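Local coordinates for CIR protein (Plasmodium chabaudi chabaudi, PDB 6ZYV), which is of unknown molecular function but belongs to the Plasmodium-interspersed repeat family of variant antigens associated with infected red blood cells, at residues Ile15-Thr29 / Leu93-Glu105. The protein carries 5 engineered substitutions. Numbering follows the deposited sequence.
Sequences IKKIDDCLQIDTIYT and LWLSYILNQMPNE
Trp-94 and Asp-19 make the one hydrogen bond in a largely buried, mostly apolar packing of a helix end and its following loop against a helix: the end of helix 8-20 and the loop after it lie along the last turns of helix 81-101. The short helical segments 15-20 and 93-101 run roughly parallel, 27° apart, but their axes come no closer than 12.2 Å, and the indole spans that separation. With CG anti to the backbone N (chi1 173°), Trp-94 reaches across and gives its NE1 hydrogen to Asp-19 OD1 at 2.9 Å. The bond is nearly straight (169°); it lies in the indole plane but approaches OD1 at a tilt, from above the carboxylate plane. Ile-18 CG2 sits 3.7 Å from Trp-94 CZ2, near the rim of the ring, while Ile-15 CG2 lies 3.5 Å from Trp-94 CD1. Farther along, Leu-22 CD2 meets Ile-98 CD1 tip to tip at 3.6 Å. In the loop, Ile-27 CD1 settles against Met-102 SD (3.6 Å) and Gln-101 CB (3.7 Å). Tyr-158 of helix 154-174 stacks on Tyr-97, and Cys-21 is tied to Cys-32 by a disulfide. A tryptophan hydrogen-bonded through its edge and surrounded by aliphatic side chains joins helix 8-20 to helix 81-101 in the all-alpha, disulfide-braced PIR ectodomain.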
ATOM      1  N   ILE A  15       6.488   1.069  -2.372  1.00 45.81           N
ATOM      2  CA  ILE A  15       5.426   0.811  -3.342  1.00 47.12           C
ATOM      3  C   ILE A  15       5.834   1.334  -4.720  1.00 49.29           C
ATOM      4  O   ILE A  15       5.728   0.599  -5.708  1.00 49.16           O
ATOM      5  CB  ILE A  15       4.042   1.360  -2.871  1.00 46.86           C
ATOM      6  CG1 ILE A  15       3.506   0.544  -1.685  1.00 46.71           C
ATOM      7  CG2 ILE A  15       3.048   1.367  -4.015  1.00 47.49           C
ATOM      8  CD1 ILE A  15       2.240   1.062  -1.051  1.00 46.93           C
ATOM      9  N   LYS A  16       6.394   2.561  -4.776  1.00 51.27           N
ATOM     10  CA  LYS A  16       6.858   3.093  -6.062  1.00 54.06           C
ATOM     11  C   LYS A  16       7.926   2.192  -6.711  1.00 56.28           C
ATOM     12  O   LYS A  16       7.865   1.904  -7.918  1.00 57.33           O
ATOM     13  CB  LYS A  16       7.350   4.546  -5.964  1.00 57.42           C
ATOM     14  CG  LYS A  16       7.806   5.097  -7.332  1.00 64.61           C
ATOM     15  CD  LYS A  16       6.918   6.234  -7.851  1.00 71.84           C
ATOM     16  CE  LYS A  16       7.435   6.917  -9.105  1.00 77.62           C
ATOM     17  NZ  LYS A  16       7.467   5.971 -10.256  1.00 80.40           N
ATOM     18  N   LYS A  17       8.870   1.702  -5.895  1.00 56.45           N
ATOM     19  CA  LYS A  17       9.939   0.815  -6.364  1.00 57.49           C
ATOM     20  C   LYS A  17       9.351  -0.471  -6.999  1.00 58.80           C
ATOM     21  O   LYS A  17       9.674  -0.788  -8.146  1.00 58.87           O
ATOM     22  CB  LYS A  17      10.900   0.470  -5.198  1.00 58.67           C
ATOM     23  CG  LYS A  17      12.336   0.933  -5.405  1.00 63.86           C
ATOM     24  CD  LYS A  17      13.192   0.855  -4.111  1.00 67.77           C
ATOM     25  CE  LYS A  17      12.662   1.701  -2.950  1.00 70.44           C
ATOM     26  NZ  LYS A  17      13.255   1.321  -1.621  1.00 70.62           N
ATOM     27  N   ILE A  18       8.424  -1.161  -6.293  1.00 59.05           N
ATOM     28  CA  ILE A  18       7.837  -2.374  -6.836  1.00 60.63           C
ATOM     29  C   ILE A  18       6.927  -2.083  -8.047  1.00 62.75           C
ATOM     30  O   ILE A  18       6.928  -2.867  -8.993  1.00 63.00           O
ATOM     31  CB  ILE A  18       7.151  -3.274  -5.768  1.00 60.69           C
ATOM     32  CG1 ILE A  18       6.922  -4.692  -6.314  1.00 61.74           C
ATOM     33  CG2 ILE A  18       5.855  -2.675  -5.236  1.00 60.37           C
ATOM     34  CD1 ILE A  18       8.176  -5.344  -6.895  1.00 63.01           C
ATOM     35  N   ASP A  19       6.215  -0.947  -8.059  1.00 64.18           N
ATOM     36  CA  ASP A  19       5.379  -0.571  -9.195  1.00 67.10           C
ATOM     37  C   ASP A  19       6.187  -0.491 -10.495  1.00 70.51           C
ATOM     38  O   ASP A  19       5.818  -1.129 -11.488  1.00 71.04           O
ATOM     39  CB  ASP A  19       4.674   0.776  -8.948  1.00 69.12           C
ATOM     40  CG  ASP A  19       3.307   0.687  -8.320  1.00 73.90           C
ATOM     41  OD1 ASP A  19       2.731  -0.412  -8.320  1.00 74.22           O
ATOM     42  OD2 ASP A  19       2.812   1.724  -7.811  1.00 77.12           O
ATOM     43  N   ASP A  20       7.292   0.267 -10.492  1.00 72.55           N
ATOM     44  CA  ASP A  20       8.113   0.410 -11.686  1.00 75.75           C
ATOM     45  C   ASP A  20       8.701  -0.924 -12.159  1.00 77.94           C
ATOM     46  O   ASP A  20       8.922  -1.100 -13.358  1.00 79.10           O
ATOM     47  CB  ASP A  20       9.226   1.445 -11.439  1.00 78.80           C
ATOM     48  CG  ASP A  20       8.704   2.799 -10.973  1.00 84.91           C
ATOM     49  OD1 ASP A  20       7.518   3.103 -11.235  1.00 86.48           O
ATOM     50  OD2 ASP A  20       9.479   3.552 -10.335  1.00 87.07           O
ATOM     51  N   CYS A  21       8.910  -1.879 -11.252  1.00 78.37           N
ATOM     52  CA  CYS A  21       9.540  -3.140 -11.595  1.00 80.53           C
ATOM     53  C   CYS A  21       8.618  -4.283 -11.858  1.00 82.44           C
ATOM     54  O   CYS A  21       9.136  -5.386 -12.005  1.00 82.88           O
ATOM     55  CB  CYS A  21      10.546  -3.523 -10.522  1.00 81.45           C
ATOM     56  SG  CYS A  21      12.133  -2.681 -10.674  1.00 87.64           S
ATOM     57  N   LEU A  22       7.295  -4.083 -11.902  1.00 83.63           N
ATOM     58  CA  LEU A  22       6.391  -5.221 -12.032  1.00 85.78           C
ATOM     59  C   LEU A  22       6.522  -6.007 -13.361  1.00 89.19           C
ATOM     60  O   LEU A  22       6.128  -7.176 -13.405  1.00 89.20           O
ATOM     61  CB  LEU A  22       4.943  -4.834 -11.744  1.00 85.62           C
ATOM     62  CG  LEU A  22       4.188  -5.781 -10.794  1.00 86.42           C
ATOM     63  CD1 LEU A  22       5.002  -6.141  -9.541  1.00 86.28           C
ATOM     64  CD2 LEU A  22       2.879  -5.189 -10.383  1.00 86.73           C
ATOM     65  N   GLN A  23       7.108  -5.402 -14.408  1.00 91.89           N
ATOM     66  CA  GLN A  23       7.371  -6.071 -15.692  1.00 95.10           C
ATOM     67  C   GLN A  23       6.124  -6.623 -16.411  1.00 97.73           C
ATOM     68  O   GLN A  23       6.257  -7.372 -17.383  1.00 98.97           O
ATOM     69  CB  GLN A  23       8.425  -7.185 -15.518  1.00 96.70           C
ATOM     70  CG  GLN A  23       9.808  -6.834 -16.052  1.00100.51           C
ATOM     71  CD  GLN A  23      10.455  -5.718 -15.280  1.00104.50           C
ATOM     72  OE1 GLN A  23      10.423  -4.550 -15.687  1.00106.63           O
ATOM     73  NE2 GLN A  23      11.065  -6.056 -14.146  1.00104.25           N
ATOM     74  N   ILE A  24       4.926  -6.254 -15.954  1.00 98.53           N
ATOM     75  CA  ILE A  24       3.690  -6.715 -16.572  1.00100.55           C
ATOM     76  C   ILE A  24       3.268  -5.747 -17.666  1.00103.32           C
ATOM     77  O   ILE A  24       3.059  -4.563 -17.403  1.00103.38           O
ATOM     78  CB  ILE A  24       2.586  -6.920 -15.510  1.00100.00           C
ATOM     79  CG1 ILE A  24       2.981  -8.030 -14.534  1.00 99.90           C
ATOM     80  CG2 ILE A  24       1.237  -7.212 -16.158  1.00100.94           C
ATOM     81  CD1 ILE A  24       2.301  -7.947 -13.328  1.00 99.94           C
ATOM     82  N   ASP A  25       3.183  -6.257 -18.895  1.00105.56           N
ATOM     83  CA  ASP A  25       2.805  -5.546 -20.120  1.00108.32           C
ATOM     84  C   ASP A  25       1.550  -4.658 -19.987  1.00108.90           C
ATOM     85  O   ASP A  25       1.568  -3.496 -20.398  1.00109.48           O
ATOM     86  CB  ASP A  25       2.648  -6.546 -21.296  1.00112.21           C
ATOM     87  CG  ASP A  25       2.002  -7.887 -20.938  1.00118.31           C
ATOM     88  OD1 ASP A  25       2.610  -8.652 -20.148  1.00118.01           O
ATOM     89  OD2 ASP A  25       0.890  -8.174 -21.459  1.00122.27           O
ATOM     90  N   THR A  26       0.473  -5.210 -19.405  1.00108.49           N
ATOM     91  CA  THR A  26      -0.801  -4.517 -19.227  1.00108.87           C
ATOM     92  C   THR A  26      -0.743  -3.406 -18.172  1.00108.03           C
ATOM     93  O   THR A  26      -1.521  -2.455 -18.239  1.00108.42           O
ATOM     94  CB  THR A  26      -1.910  -5.533 -18.940  1.00110.27           C
ATOM     95  OG1 THR A  26      -1.679  -6.133 -17.666  1.00110.40           O
ATOM     96  CG2 THR A  26      -1.985  -6.619 -19.998  1.00111.65           C
ATOM     97  N   ILE A  27       0.152  -3.537 -17.186  1.00106.79           N
ATOM     98  CA  ILE A  27       0.306  -2.512 -16.156  1.00106.18           C
ATOM     99  C   ILE A  27       1.619  -1.783 -16.388  1.00106.05           C
ATOM    100  O   ILE A  27       2.681  -2.417 -16.397  1.00106.06           O
ATOM    101  CB  ILE A  27       0.264  -3.086 -14.716  1.00105.76           C
ATOM    102  CG1 ILE A  27      -1.067  -3.796 -14.410  1.00106.43           C
ATOM    103  CG2 ILE A  27       0.581  -1.985 -13.683  1.00105.62           C
ATOM    104  CD1 ILE A  27      -1.111  -4.440 -13.015  1.00106.60           C
ATOM    105  N   TYR A  28       1.555  -0.462 -16.570  1.00105.67           N
ATOM    106  CA  TYR A  28       2.766   0.320 -16.743  1.00105.53           C
ATOM    107  C   TYR A  28       2.727   1.592 -15.937  1.00104.10           C
ATOM    108  O   TYR A  28       1.904   2.467 -16.195  1.00104.64           O
ATOM    109  CB  TYR A  28       3.065   0.631 -18.212  1.00106.98           C
ATOM    110  CG  TYR A  28       4.413   1.299 -18.397  1.00108.27           C
ATOM    111  CD1 TYR A  28       4.538   2.682 -18.363  1.00109.35           C
ATOM    112  CD2 TYR A  28       5.561   0.547 -18.590  1.00109.43           C
ATOM    113  CE1 TYR A  28       5.773   3.298 -18.508  1.00110.69           C
ATOM    114  CE2 TYR A  28       6.800   1.153 -18.752  1.00110.70           C
ATOM    115  CZ  TYR A  28       6.902   2.530 -18.710  1.00111.84           C
ATOM    116  OH  TYR A  28       8.125   3.134 -18.865  1.00113.77           O
ATOM    117  N   THR A  29       3.643   1.707 -14.980  1.00102.15           N
ATOM    118  CA  THR A  29       3.808   2.928 -14.192  1.00101.02           C
ATOM    119  C   THR A  29       5.226   3.534 -14.362  1.00100.04           C
ATOM    120  O   THR A  29       5.435   4.685 -13.980  1.00100.39           O
ATOM    121  CB  THR A  29       3.469   2.709 -12.711  1.00101.43           C
ATOM    122  OG1 THR A  29       4.471   1.882 -12.118  1.00101.80           O
ATOM    123  CG2 THR A  29       2.070   2.125 -12.494  1.00101.56           C
ATOM    124  N   LEU A  93      -3.747  -3.412   0.173  1.00 39.77           N
ATOM    125  CA  LEU A  93      -4.335  -2.283  -0.545  1.00 39.56           C
ATOM    126  C   LEU A  93      -3.636  -2.175  -1.903  1.00 39.00           C
ATOM    127  O   LEU A  93      -4.304  -2.017  -2.919  1.00 39.17           O
ATOM    128  CB  LEU A  93      -4.160  -0.969   0.257  1.00 39.43           C
ATOM    129  CG  LEU A  93      -4.657   0.301  -0.435  1.00 41.37           C
ATOM    130  CD1 LEU A  93      -6.182   0.206  -0.708  1.00 42.03           C
ATOM    131  CD2 LEU A  93      -4.287   1.570   0.395  1.00 41.47           C
ATOM    132  N   TRP A  94      -2.289  -2.309  -1.932  1.00 38.76           N
ATOM    133  CA  TRP A  94      -1.526  -2.271  -3.176  1.00 39.19           C
ATOM    134  C   TRP A  94      -1.934  -3.451  -4.055  1.00 40.81           C
ATOM    135  O   TRP A  94      -2.138  -3.280  -5.259  1.00 41.62           O
ATOM    136  CB  TRP A  94      -0.009  -2.310  -2.893  1.00 39.02           C
ATOM    137  CG  TRP A  94       0.831  -2.453  -4.134  1.00 40.16           C
ATOM    138  CD1 TRP A  94       1.165  -1.465  -5.022  1.00 41.36           C
ATOM    139  CD2 TRP A  94       1.384  -3.680  -4.665  1.00 40.43           C
ATOM    140  NE1 TRP A  94       1.939  -1.994  -6.032  1.00 42.10           N
ATOM    141  CE2 TRP A  94       2.092  -3.350  -5.829  1.00 41.76           C
ATOM    142  CE3 TRP A  94       1.405  -5.021  -4.228  1.00 40.97           C
ATOM    143  CZ2 TRP A  94       2.794  -4.323  -6.580  1.00 42.84           C
ATOM    144  CZ3 TRP A  94       2.067  -5.976  -4.986  1.00 42.20           C
ATOM    145  CH2 TRP A  94       2.747  -5.627  -6.152  1.00 42.84           C
ATOM    146  N   LEU A  95      -2.074  -4.646  -3.456  1.00 41.16           N
ATOM    147  CA  LEU A  95      -2.463  -5.844  -4.169  1.00 42.32           C
ATOM    148  C   LEU A  95      -3.844  -5.675  -4.814  1.00 43.86           C
ATOM    149  O   LEU A  95      -4.023  -6.068  -5.967  1.00 44.84           O
ATOM    150  CB  LEU A  95      -2.399  -7.060  -3.234  1.00 42.54           C
ATOM    151  CG  LEU A  95      -2.668  -8.418  -3.897  1.00 44.31           C
ATOM    152  CD1 LEU A  95      -1.716  -8.674  -5.058  1.00 44.77           C
ATOM    153  CD2 LEU A  95      -2.617  -9.548  -2.857  1.00 44.44           C
ATOM    154  N   SER A  96      -4.795  -5.033  -4.103  1.00 43.94           N
ATOM    155  CA  SER A  96      -6.140  -4.755  -4.625  1.00 44.92           C
ATOM    156  C   SER A  96      -6.063  -3.837  -5.825  1.00 46.71           C
ATOM    157  O   SER A  96      -6.758  -4.057  -6.809  1.00 48.30           O
ATOM    158  CB  SER A  96      -7.012  -4.111  -3.554  1.00 44.50           C
ATOM    159  OG  SER A  96      -7.060  -4.983  -2.445  1.00 45.32           O
ATOM    160  N   TYR A  97      -5.211  -2.813  -5.752  1.00 46.93           N
ATOM    161  CA  TYR A  97      -4.983  -1.883  -6.843  1.00 48.27           C
ATOM    162  C   TYR A  97      -4.451  -2.650  -8.078  1.00 49.85           C
ATOM    163  O   TYR A  97      -4.960  -2.449  -9.171  1.00 50.60           O
ATOM    164  CB  TYR A  97      -4.049  -0.729  -6.393  1.00 48.24           C
ATOM    165  CG  TYR A  97      -3.191  -0.164  -7.498  1.00 51.27           C
ATOM    166  CD1 TYR A  97      -3.721   0.707  -8.438  1.00 53.35           C
ATOM    167  CD2 TYR A  97      -1.859  -0.545  -7.638  1.00 53.67           C
ATOM    168  CE1 TYR A  97      -2.949   1.195  -9.483  1.00 56.17           C
ATOM    169  CE2 TYR A  97      -1.087  -0.098  -8.700  1.00 56.12           C
ATOM    170  CZ  TYR A  97      -1.627   0.787  -9.615  1.00 58.54           C
ATOM    171  OH  TYR A  97      -0.858   1.260 -10.665  1.00 62.13           O
ATOM    172  N   ILE A  98      -3.439  -3.515  -7.902  1.00 50.25           N
ATOM    173  CA  ILE A  98      -2.849  -4.296  -8.994  1.00 51.78           C
ATOM    174  C   ILE A  98      -3.881  -5.214  -9.644  1.00 53.43           C
ATOM    175  O   ILE A  98      -4.012  -5.221 -10.868  1.00 54.91           O
ATOM    176  CB  ILE A  98      -1.625  -5.114  -8.478  1.00 52.25           C
ATOM    177  CG1 ILE A  98      -0.494  -4.174  -8.054  1.00 51.97           C
ATOM    178  CG2 ILE A  98      -1.147  -6.175  -9.522  1.00 53.42           C
ATOM    179  CD1 ILE A  98       0.063  -3.338  -9.163  1.00 52.83           C
ATOM    180  N   LEU A  99      -4.627  -5.960  -8.836  1.00 53.33           N
ATOM    181  CA  LEU A  99      -5.643  -6.855  -9.360  1.00 54.74           C
ATOM    182  C   LEU A  99      -6.748  -6.078 -10.075  1.00 56.23           C
ATOM    183  O   LEU A  99      -7.208  -6.518 -11.119  1.00 57.96           O
ATOM    184  CB  LEU A  99      -6.185  -7.794  -8.272  1.00 54.42           C
ATOM    185  CG  LEU A  99      -5.163  -8.775  -7.654  1.00 55.09           C
ATOM    186  CD1 LEU A  99      -5.857  -9.757  -6.731  1.00 55.74           C
ATOM    187  CD2 LEU A  99      -4.401  -9.574  -8.731  1.00 55.72           C
ATOM    188  N   ASN A 100      -7.105  -4.895  -9.579  1.00 55.77           N
ATOM    189  CA  ASN A 100      -8.089  -4.047 -10.242  1.00 56.89           C
ATOM    190  C   ASN A 100      -7.552  -3.588 -11.618  1.00 58.19           C
ATOM    191  O   ASN A 100      -8.320  -3.551 -12.580  1.00 59.10           O
ATOM    192  CB  ASN A 100      -8.452  -2.842  -9.367  1.00 57.47           C
ATOM    193  CG  ASN A 100      -9.518  -1.977  -9.989  1.00 61.05           C
ATOM    194  OD1 ASN A 100      -9.263  -0.871 -10.458  1.00 61.48           O
ATOM    195  ND2 ASN A 100     -10.728  -2.490 -10.040  1.00 62.33           N
ATOM    196  N   GLN A 101      -6.239  -3.313 -11.728  1.00 58.34           N
ATOM    197  CA  GLN A 101      -5.627  -2.909 -12.992  1.00 61.09           C
ATOM    198  C   GLN A 101      -5.601  -4.054 -14.001  1.00 63.03           C
ATOM    199  O   GLN A 101      -5.929  -3.847 -15.166  1.00 64.36           O
ATOM    200  CB  GLN A 101      -4.184  -2.400 -12.785  1.00 63.33           C
ATOM    201  CG  GLN A 101      -4.069  -1.158 -11.912  1.00 67.45           C
ATOM    202  CD  GLN A 101      -4.571   0.089 -12.592  1.00 75.57           C
ATOM    203  OE1 GLN A 101      -5.756   0.438 -12.511  1.00 76.86           O
ATOM    204  NE2 GLN A 101      -3.668   0.799 -13.273  1.00 78.78           N
ATOM    205  N   MET A 102      -5.201  -5.254 -13.557  1.00 63.13           N
ATOM    206  CA  MET A 102      -5.116  -6.446 -14.395  1.00 64.82           C
ATOM    207  C   MET A 102      -6.456  -6.753 -15.011  1.00 66.03           C
ATOM    208  O   MET A 102      -7.475  -6.666 -14.324  1.00 65.83           O
ATOM    209  CB  MET A 102      -4.723  -7.672 -13.546  1.00 65.79           C
ATOM    210  CG  MET A 102      -3.371  -7.582 -12.902  1.00 68.28           C
ATOM    211  SD  MET A 102      -2.094  -7.676 -14.153  1.00 81.05           S
ATOM    212  CE  MET A 102      -2.162  -9.421 -14.569  1.00 76.13           C
ATOM    213  N   PRO A 103      -6.494  -7.048 -16.315  1.00 67.29           N
ATOM    214  CA  PRO A 103      -7.764  -7.490 -16.905  1.00 68.60           C
ATOM    215  C   PRO A 103      -8.009  -8.932 -16.430  1.00 69.01           C
ATOM    216  O   PRO A 103      -7.047  -9.680 -16.181  1.00 69.74           O
ATOM    217  CB  PRO A 103      -7.492  -7.422 -18.407  1.00 70.36           C
ATOM    218  CG  PRO A 103      -6.029  -7.684 -18.536  1.00 70.15           C
ATOM    219  CD  PRO A 103      -5.364  -7.208 -17.254  1.00 67.24           C
ATOM    220  N   ASN A 104      -9.269  -9.313 -16.220  1.00 68.62           N
ATOM    221  CA  ASN A 104      -9.579 -10.682 -15.764  1.00 68.54           C
ATOM    222  C   ASN A 104      -9.139 -11.001 -14.314  1.00 66.38           C
ATOM    223  O   ASN A 104      -9.005 -12.160 -13.927  1.00 66.77           O
ATOM    224  CB  ASN A 104      -9.021 -11.726 -16.735  1.00 70.52           C
ATOM    225  CG  ASN A 104      -9.856 -12.964 -16.798  1.00 74.87           C
ATOM    226  OD1 ASN A 104      -9.350 -14.092 -16.767  1.00 76.23           O
ATOM    227  ND2 ASN A 104     -11.158 -12.776 -16.873  1.00 76.33           N
ATOM    228  N   GLU A 105      -8.920  -9.968 -13.522  1.00 64.05           N
ATOM    229  CA  GLU A 105      -8.630 -10.065 -12.094  1.00 61.78           C
ATOM    230  C   GLU A 105      -9.356  -8.869 -11.460  1.00 60.12           C
ATOM    231  O   GLU A 105      -9.819  -7.976 -12.169  1.00 61.05           O
ATOM    232  CB  GLU A 105      -7.111 -10.002 -11.793  1.00 62.39           C
ATOM    233  CG  GLU A 105      -6.269 -11.191 -12.236  1.00 68.27           C
ATOM    234  CD  GLU A 105      -6.472 -12.569 -11.615  1.00 76.32           C
ATOM    235  OE1 GLU A 105      -7.106 -12.672 -10.540  1.00 76.39           O
ATOM    236  OE2 GLU A 105      -5.968 -13.554 -12.209  1.00 79.65           O
TER